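Local coordinates for protein transcriptional regulator (Saccharomonospora viridis, PDB 4JNN) that probably acts as a TetR-family transcriptional regulator, probably binding DNA through its TetR-type helix-turn-helix and carrying a helical regulatory domain that holds benzamidine in this crystal, at residues D75-L80 / Q139-D144. Residues are numbered along the deposited sequence; the frame is centred on the assembly and turned at random.
Sequences DARERL and QGVFRD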
loop_
_atom_site.group_PDB
_atom_site.type_symbol
_atom_site.label_atom_id
_atom_site.label_comp_id
_atom_site.label_asym_id
_atom_site.label_seq_id
_atom_site.Cartn_x
_atom_site.Cartn_y
_atom_site.Cartn_z
ATOM N N ASP A 75 3.669 18.083 24.918
ATOM C CA ASP A 75 3.599 16.716 25.387
ATOM C C ASP A 75 3.812 15.664 24.258
ATOM O O ASP A 75 2.922 15.423 23.423
ATOM C CB ASP A 75 2.273 16.512 26.104
ATOM C CG ASP A 75 2.259 15.250 26.929
ATOM O OD1 ASP A 75 2.297 15.355 28.181
ATOM O OD2 ASP A 75 2.226 14.156 26.337
ATOM N N ALA A 76 4.986 15.028 24.288
ATOM C CA ALA A 76 5.471 14.109 23.240
ATOM C C ALA A 76 4.583 12.922 22.872
ATOM O O ALA A 76 4.803 12.274 21.848
ATOM C CB ALA A 76 6.846 13.587 23.615
ATOM N N ARG A 77 3.605 12.643 23.717
ATOM C CA ARG A 77 2.749 11.486 23.587
ATOM C C ARG A 77 1.495 11.938 22.880
ATOM O O ARG A 77 0.939 11.221 22.061
ATOM C CB ARG A 77 2.384 10.997 24.977
ATOM C CG ARG A 77 2.336 9.491 25.149
ATOM C CD ARG A 77 1.187 9.085 26.070
ATOM N NE ARG A 77 -0.082 9.077 25.333
ATOM C CZ ARG A 77 -1.284 8.852 25.862
ATOM N NH1 ARG A 77 -1.417 8.606 27.169
ATOM N NH2 ARG A 77 -2.357 8.871 25.071
ATOM N N GLU A 78 1.038 13.136 23.231
ATOM C CA GLU A 78 -0.126 13.734 22.592
ATOM C C GLU A 78 0.231 14.073 21.147
ATOM O O GLU A 78 -0.615 13.946 20.262
ATOM C CB GLU A 78 -0.606 14.959 23.401
ATOM C CG GLU A 78 -1.877 15.681 22.934
ATOM C CD GLU A 78 -3.145 14.820 22.850
ATOM O OE1 GLU A 78 -3.294 13.780 23.573
ATOM O OE2 GLU A 78 -4.025 15.205 22.035
ATOM N N ARG A 79 1.487 14.479 20.924
ATOM C CA ARG A 79 2.018 14.790 19.587
ATOM C C ARG A 79 1.915 13.533 18.728
ATOM O O ARG A 79 1.296 13.538 17.655
ATOM C CB ARG A 79 3.484 15.222 19.659
ATOM C CG ARG A 79 3.717 16.656 20.090
ATOM C CD ARG A 79 5.195 17.000 20.044
ATOM N NE ARG A 79 5.571 17.357 18.692
ATOM C CZ ARG A 79 5.551 18.601 18.201
ATOM N NH1 ARG A 79 5.182 19.623 18.953
ATOM N NH2 ARG A 79 5.904 18.824 16.943
ATOM N N LEU A 80 2.488 12.448 19.245
ATOM C CA LEU A 80 2.508 11.219 18.529
ATOM C C LEU A 80 1.087 10.709 18.299
ATOM O O LEU A 80 0.777 10.212 17.224
ATOM C CB LEU A 80 3.329 10.216 19.288
ATOM C CG LEU A 80 3.842 9.097 18.414
ATOM C CD1 LEU A 80 5.161 9.489 17.762
ATOM C CD2 LEU A 80 4.000 7.877 19.291
ATOM N N GLN A 139 12.261 12.842 27.523
ATOM C CA GLN A 139 11.344 13.079 28.673
ATOM C C GLN A 139 11.110 11.840 29.565
ATOM O O GLN A 139 10.386 11.914 30.562
ATOM C CB GLN A 139 9.965 13.556 28.194
ATOM C CG GLN A 139 9.873 14.967 27.645
ATOM C CD GLN A 139 8.501 15.272 27.047
ATOM O OE1 GLN A 139 7.538 14.525 27.255
ATOM N NE2 GLN A 139 8.404 16.375 26.307
ATOM N N GLY A 140 11.680 10.699 29.183
ATOM C CA GLY A 140 11.443 9.449 29.887
ATOM C C GLY A 140 10.017 8.930 29.782
ATOM O O GLY A 140 9.664 7.988 30.481
ATOM N N VAL A 141 9.193 9.539 28.924
ATOM C CA VAL A 141 7.812 9.065 28.687
ATOM C C VAL A 141 7.765 7.877 27.700
ATOM O O VAL A 141 6.787 7.115 27.698
ATOM C CB VAL A 141 6.820 10.211 28.310
ATOM C CG1 VAL A 141 5.418 9.681 28.028
ATOM C CG2 VAL A 141 6.726 11.217 29.443
ATOM N N PHE A 142 8.831 7.712 26.904
ATOM C CA PHE A 142 8.959 6.610 25.919
ATOM C C PHE A 142 10.181 5.735 26.230
ATOM O O PHE A 142 11.180 6.232 26.736
ATOM C CB PHE A 142 9.143 7.149 24.480
ATOM C CG PHE A 142 7.962 7.902 23.914
ATOM C CD1 PHE A 142 6.686 7.751 24.416
ATOM C CD2 PHE A 142 8.133 8.716 22.805
ATOM C CE1 PHE A 142 5.608 8.428 23.857
ATOM C CE2 PHE A 142 7.062 9.393 22.240
ATOM C CZ PHE A 142 5.794 9.252 22.772
ATOM N N ARG A 143 10.118 4.460 25.853
ATOM C CA ARG A 143 11.214 3.497 26.053
ATOM C C ARG A 143 12.420 3.763 25.165
ATOM O O ARG A 143 12.274 4.267 24.076
ATOM C CB ARG A 143 10.698 2.090 25.787
ATOM C CG ARG A 143 9.399 1.771 26.524
ATOM C CD ARG A 143 9.076 0.276 26.573
ATOM N NE ARG A 143 8.841 -0.260 25.235
ATOM C CZ ARG A 143 9.735 -0.957 24.540
ATOM N NH1 ARG A 143 10.924 -1.224 25.067
ATOM N NH2 ARG A 143 9.436 -1.394 23.327
ATOM N N ASP A 144 13.619 3.419 25.615
ATOM C CA ASP A 144 14.811 3.727 24.818
ATOM C C ASP A 144 15.096 2.654 23.772
ATOM O O ASP A 144 16.017 1.844 23.933
ATOM C CB ASP A 144 16.056 3.956 25.706
ATOM C CG ASP A 144 17.333 4.245 24.884
ATOM O OD1 ASP A 144 17.350 3.967 23.651
ATOM O OD2 ASP A 144 18.329 4.732 25.464
#
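The carbonyl oxygen of Ala-76 is approached from two sides: within its own helix it receives a weak hydrogen bond from the backbone N of Leu-80, and from across the contact the outer end of the Phe-142 ring reaches it, with CZ 3.3 Å from Ala-76 O. The ring meets this oxygen obliquely. Phe-142 is the main side chain of the contact; its CG stands anti to its own carbonyl carbon (chi1 -66°), and the ring points at the first turn of helix 76-86. At the ring edge, near its plane, CG of Arg-77 lies 3.7 Å from Phe-142 CE1. The arginine chain crosses the phenyl group at about a right angle, then bends and carries its guanidinium away from the contact, where NE forms a long, weak ion pair with OE2 of Glu-186. Leu-80 adds CD2, 4.2 Å from Phe-142 CZ, and Ile-189 touches both side chains. Val-141 CG1 reaches the aliphatic part of Arg-77, 4.2 Å from its CG. On the more exposed side, Gln-139 stretches out beyond CG (chi2 173°) and brings OE1 to 3.8 Å from Ala-76 CB, a van der Waals contact; its NE2 makes a weak hydrogen bond to Ala-74 O. Asp-75 is the N-cap of the helix: its OD2 accepts two weak hydrogen bonds, Arg-77 N to Asp-75 OD2 at 3.3 Å and Glu-78 N to Asp-75 OD2 at 3.5 Å. Gly-140 has positive phi (67°) and ends helix 112-138 in a Schellman motif. The loop that follows this turn lays Phe-142 on the first turn of N-capped helix 76-86, inside the all-helical C-terminal domain of a TetR-family protein.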